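Local coordinates for acetyl-CoA hydrolase/transferase family protein (Porphyromonas gingivalis, PDB 2NVV), which probably hydrolyses acetyl-CoA or transfers its coenzyme A to another carboxylic acid, and binds zinc, at residues D172-L177 and Q333-N338; L185-P190 and P339-R344. All coordinates share one frame; numbering follows the deposited sequence.

Interaction 1: D172-L177 and Q333-N338; sequences DLCEPL and QEYSNN
Y335 and E334, on the short helix 333-336, press against C174, E175 and P176 in a partly buried van der Waals contact with a loop that follows strand 154-160. Y335 contributes the largest share, 84 of the 220 Å² buried. With CG anti to its own carbonyl carbon (chi1 -70°), the ring extends toward the loop and its OH meets P176 CD at 3.1 Å. On the C174 side, C174 SG stands 4.4 Å from the Y335 ring centroid, 32° off the normal, a sulfur-aromatic contact of oblique geometry. C174 O approaches Y335 CE1, at 3.3 Å, while E175 CA lies at the ring edge near its plane. Beside the phenol, E334 reaches out as an extended chain and lays its carboxylate against the proline, OE2 at 3.6 Å from P176 CD. E334 OE1 and E175 OE2 stand 4.8 Å apart; R113 bridges both carboxylates, and E175 is also held by R150 and the T147 hydroxyl, so their like charge is probably offset. Within 333-338, N338 ND2 donates to E334 O at 3.0 Å, fastening the turn after the helix. This tyrosine-proline and Cys sulfur-aromatic packing joins the N-terminal and C-terminal family regions of a CoA-transferase-type fold.

Interaction 2: L185-P190 and P339-R344; sequences LPVYTP and PEIVRR
E340 leaves helix 339-345 with CG anti to its backbone N (chi1 -179°), and R344, one helical turn later, starts out likewise but bends at its third torsion (chi3 -52°); both polar ends reach the L185-V187 backbone. This is a helix-to-loop contact between the N-terminal and C-terminal family regions of the CoA-transferase fold, built on an i, i+4 Glu-Arg salt bridge whose ends bond main-chain groups. L185 N donates to E340 OE2 at 2.9 Å on its syn side, and the bond is nearly straight (169°). R344 NH2 reaches the same oxygen at 2.7 Å from the anti side and the opposite face of the carboxylate plane, leaving OE2 held between two donors. The remaining terminal nitrogen, R344 NH1, grips two carbonyls lying near the guanidinium plane: L185 O at 2.9 Å and V187 O at 3.1 Å. The second is approached from above its carbonyl plane. L185 O also accepts from V187 N, closing an inverse gamma turn at P186, and the two donors come from opposite faces of its carbonyl plane. Alongside the polar cluster, I341 crosses L185 and V187 at about a right angle; I341 CD1 meets L185 CB at 3.6 Å, and I341 CG2 meets V187 CG2 at 3.8 Å. The subunit interface is close by: the Y188 ring forms a cation-pi contact with R183 of the second subunit, and E340 packs on E340 of that subunit. Within the chain, Y188 CE1 lies over one face of the R344 guanidinium, 3.8 Å from R344 NH1.

In the fold
Both interactions tie the long loop between strands 154-160 and 199-200 to consecutive helices, 333-336 and 339-345, and their centres lie 10 Å apart. Interaction 1 is partly buried and mainly van der Waals, its acidic groups answered by arginines outside its segments. Interaction 2 is more buried, covers 311 Å² against 220 Å², and relies on three hydrogen bonds across the segments and an internal salt bridge. They join through L185, whose CD2 packs on P176 CB and Y335 CE2, both at 3.9 Å. Interaction 2 also meets the second subunit more extensively, whereas interaction 1 touches it through N338 alone.

Interaction 1: D172-L177 and Q333-N338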
# COMPACT_ATOMS: atom_id res chain seq x y z
N ASP A 172 21.06 -15.21 1.27
CA ASP A 172 20.28 -15.69 2.41
C ASP A 172 18.98 -16.12 1.74
O ASP A 172 18.09 -15.32 1.49
CB ASP A 172 20.06 -14.56 3.41
CG ASP A 172 19.56 -15.06 4.76
OD1 ASP A 172 19.86 -16.23 5.08
OD2 ASP A 172 18.89 -14.31 5.48
N LEU A 173 18.91 -17.40 1.40
CA LEU A 173 17.76 -17.97 0.70
C LEU A 173 16.79 -18.76 1.55
O LEU A 173 17.19 -19.55 2.39
CB LEU A 173 18.23 -18.87 -0.46
CG LEU A 173 19.09 -18.34 -1.61
CD1 LEU A 173 18.66 -16.94 -2.02
CD2 LEU A 173 20.53 -18.31 -1.19
N CYS A 174 15.50 -18.53 1.31
CA CYS A 174 14.45 -19.24 2.01
C CYS A 174 13.07 -18.74 1.63
O CYS A 174 12.93 -17.78 0.86
CB CYS A 174 14.64 -19.17 3.55
SG CYS A 174 14.70 -17.51 4.29
N GLU A 175 12.07 -19.41 2.17
CA GLU A 175 10.67 -19.08 1.97
C GLU A 175 10.00 -19.35 3.29
O GLU A 175 10.42 -20.23 4.03
CB GLU A 175 10.04 -19.98 0.92
CG GLU A 175 10.60 -19.82 -0.47
CD GLU A 175 9.91 -20.73 -1.46
OE1 GLU A 175 10.04 -21.97 -1.30
OE2 GLU A 175 9.24 -20.19 -2.38
N PRO A 176 8.95 -18.59 3.61
CA PRO A 176 8.25 -18.80 4.88
C PRO A 176 7.09 -19.78 4.68
O PRO A 176 6.70 -20.06 3.55
CB PRO A 176 7.75 -17.41 5.23
CG PRO A 176 7.36 -16.89 3.88
CD PRO A 176 8.51 -17.33 2.97
N LEU A 177 6.55 -20.29 5.78
CA LEU A 177 5.40 -21.18 5.68
C LEU A 177 4.29 -20.25 5.19
O LEU A 177 4.41 -19.03 5.26
CB LEU A 177 5.06 -21.75 7.06
CG LEU A 177 5.64 -23.11 7.48
CD1 LEU A 177 6.85 -23.47 6.66
CD2 LEU A 177 5.98 -23.06 8.98
N GLN A 333 13.35 -11.27 -3.38
CA GLN A 333 12.57 -10.04 -3.28
C GLN A 333 11.41 -10.19 -2.29
O GLN A 333 10.83 -9.20 -1.82
CB GLN A 333 12.05 -9.64 -4.67
CG GLN A 333 11.09 -10.62 -5.31
CD GLN A 333 11.00 -10.42 -6.81
OE1 GLN A 333 11.97 -10.62 -7.54
NE2 GLN A 333 9.82 -10.02 -7.29
N GLU A 334 11.08 -11.43 -1.96
CA GLU A 334 10.01 -11.66 -1.00
C GLU A 334 10.45 -11.11 0.34
O GLU A 334 9.63 -10.71 1.15
CB GLU A 334 9.72 -13.16 -0.89
CG GLU A 334 8.92 -13.54 0.34
CD GLU A 334 8.19 -14.87 0.19
OE1 GLU A 334 8.76 -15.81 -0.39
OE2 GLU A 334 7.04 -14.95 0.68
N TYR A 335 11.76 -11.10 0.56
CA TYR A 335 12.31 -10.58 1.81
C TYR A 335 12.92 -9.19 1.68
O TYR A 335 12.70 -8.35 2.54
CB TYR A 335 13.36 -11.53 2.36
CG TYR A 335 12.76 -12.82 2.88
CD1 TYR A 335 12.48 -13.89 2.03
CD2 TYR A 335 12.46 -12.95 4.24
CE1 TYR A 335 11.91 -15.05 2.51
CE2 TYR A 335 11.89 -14.11 4.73
CZ TYR A 335 11.62 -15.16 3.87
OH TYR A 335 11.06 -16.30 4.39
N SER A 336 13.68 -8.94 0.62
CA SER A 336 14.29 -7.64 0.42
C SER A 336 13.25 -6.50 0.34
O SER A 336 13.53 -5.36 0.71
CB SER A 336 15.16 -7.64 -0.84
OG SER A 336 14.39 -7.73 -2.02
N ASN A 337 12.05 -6.83 -0.13
CA ASN A 337 10.98 -5.84 -0.29
C ASN A 337 9.81 -6.09 0.64
O ASN A 337 8.73 -5.55 0.44
CB ASN A 337 10.43 -5.87 -1.73
CG ASN A 337 11.47 -5.50 -2.76
OD1 ASN A 337 12.65 -5.80 -2.62
ND2 ASN A 337 11.02 -4.84 -3.81
N ASN A 338 10.01 -6.90 1.67
CA ASN A 338 8.91 -7.24 2.56
C ASN A 338 8.37 -6.11 3.44
O ASN A 338 9.10 -5.48 4.18
CB ASN A 338 9.30 -8.43 3.43
CG ASN A 338 8.09 -9.13 4.02
OD1 ASN A 338 7.47 -8.63 4.96
ND2 ASN A 338 7.74 -10.28 3.47

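Interaction 2: L185-P190 and P339-R344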
# COMPACT_ATOMS: atom_id res chain seq x y z
N LEU A 185 9.02 -13.16 10.12
CA LEU A 185 10.25 -13.18 9.33
C LEU A 185 11.28 -12.54 10.26
O LEU A 185 11.35 -11.32 10.36
CB LEU A 185 10.06 -12.35 8.06
CG LEU A 185 8.74 -12.56 7.33
CD1 LEU A 185 8.68 -11.60 6.16
CD2 LEU A 185 8.60 -14.00 6.87
N PRO A 186 12.09 -13.36 10.94
CA PRO A 186 13.13 -12.96 11.89
C PRO A 186 14.28 -12.02 11.51
O PRO A 186 15.44 -12.30 11.82
CB PRO A 186 13.63 -14.30 12.42
CG PRO A 186 13.49 -15.20 11.26
CD PRO A 186 12.14 -14.82 10.70
N VAL A 187 13.98 -10.90 10.86
CA VAL A 187 15.03 -9.96 10.55
C VAL A 187 14.72 -8.68 11.31
O VAL A 187 13.70 -8.02 11.08
CB VAL A 187 15.16 -9.69 9.01
CG1 VAL A 187 13.81 -9.53 8.40
CG2 VAL A 187 15.98 -8.43 8.75
N TYR A 188 15.60 -8.36 12.26
CA TYR A 188 15.45 -7.19 13.11
C TYR A 188 16.56 -6.17 12.83
O TYR A 188 16.56 -5.06 13.36
CB TYR A 188 15.48 -7.63 14.57
CG TYR A 188 14.51 -8.76 14.83
CD1 TYR A 188 13.16 -8.51 15.04
CD2 TYR A 188 14.93 -10.09 14.77
CE1 TYR A 188 12.24 -9.56 15.17
CE2 TYR A 188 14.03 -11.14 14.90
CZ TYR A 188 12.68 -10.86 15.10
OH TYR A 188 11.78 -11.90 15.19
N THR A 189 17.49 -6.56 11.97
CA THR A 189 18.62 -5.74 11.56
C THR A 189 18.82 -6.02 10.08
O THR A 189 18.57 -7.14 9.62
CB THR A 189 19.89 -6.15 12.34
OG1 THR A 189 19.76 -5.72 13.71
CG2 THR A 189 21.13 -5.55 11.72
N PRO A 190 19.26 -5.02 9.30
CA PRO A 190 19.43 -5.30 7.88
C PRO A 190 20.44 -6.41 7.53
O PRO A 190 20.43 -6.90 6.41
CB PRO A 190 19.79 -3.94 7.29
CG PRO A 190 20.36 -3.19 8.43
CD PRO A 190 19.51 -3.59 9.59
N PRO A 339 7.05 -5.86 3.36
CA PRO A 339 6.38 -4.82 4.15
C PRO A 339 6.67 -4.97 5.64
O PRO A 339 6.94 -3.99 6.33
CB PRO A 339 4.91 -5.06 3.82
CG PRO A 339 4.96 -5.52 2.37
CD PRO A 339 6.12 -6.48 2.39
N GLU A 340 6.61 -6.20 6.13
CA GLU A 340 6.89 -6.50 7.54
C GLU A 340 8.29 -6.03 7.95
O GLU A 340 8.45 -5.34 8.96
CB GLU A 340 6.76 -8.01 7.78
CG GLU A 340 7.00 -8.46 9.21
CD GLU A 340 6.87 -9.97 9.39
OE1 GLU A 340 5.94 -10.58 8.84
OE2 GLU A 340 7.71 -10.56 10.11
N ILE A 341 9.29 -6.40 7.16
CA ILE A 341 10.67 -6.01 7.46
C ILE A 341 10.90 -4.51 7.30
O ILE A 341 11.52 -3.87 8.16
CB ILE A 341 11.69 -6.72 6.53
CG1 ILE A 341 11.37 -8.21 6.39
CG2 ILE A 341 13.09 -6.52 7.09
CD1 ILE A 341 10.93 -8.88 7.68
N VAL A 342 10.41 -3.97 6.19
CA VAL A 342 10.55 -2.55 5.89
C VAL A 342 10.02 -1.68 7.02
O VAL A 342 10.72 -0.80 7.53
CB VAL A 342 9.82 -2.21 4.57
CG1 VAL A 342 9.87 -0.72 4.30
CG2 VAL A 342 10.46 -2.95 3.41
N ARG A 343 8.77 -1.93 7.43
CA ARG A 343 8.15 -1.16 8.50
C ARG A 343 8.77 -1.40 9.87
O ARG A 343 8.91 -0.47 10.66
CB ARG A 343 6.65 -1.47 8.55
CG ARG A 343 5.89 -0.64 9.57
CD ARG A 343 4.43 -0.48 9.19
NE ARG A 343 3.63 -0.16 10.36
CZ ARG A 343 2.33 0.14 10.32
NH1 ARG A 343 1.69 0.18 9.17
NH2 ARG A 343 1.68 0.35 11.46
N ARG A 344 9.15 -2.63 10.17
CA ARG A 344 9.78 -2.92 11.45
C ARG A 344 11.12 -2.20 11.60
O ARG A 344 11.38 -1.60 12.64
CB ARG A 344 10.01 -4.42 11.62
CG ARG A 344 10.75 -4.79 12.91
CD ARG A 344 10.98 -6.29 12.98
NE ARG A 344 9.74 -7.05 12.77
CZ ARG A 344 9.68 -8.24 12.20
NH1 ARG A 344 10.78 -8.84 11.78
NH2 ARG A 344 8.51 -8.85 12.04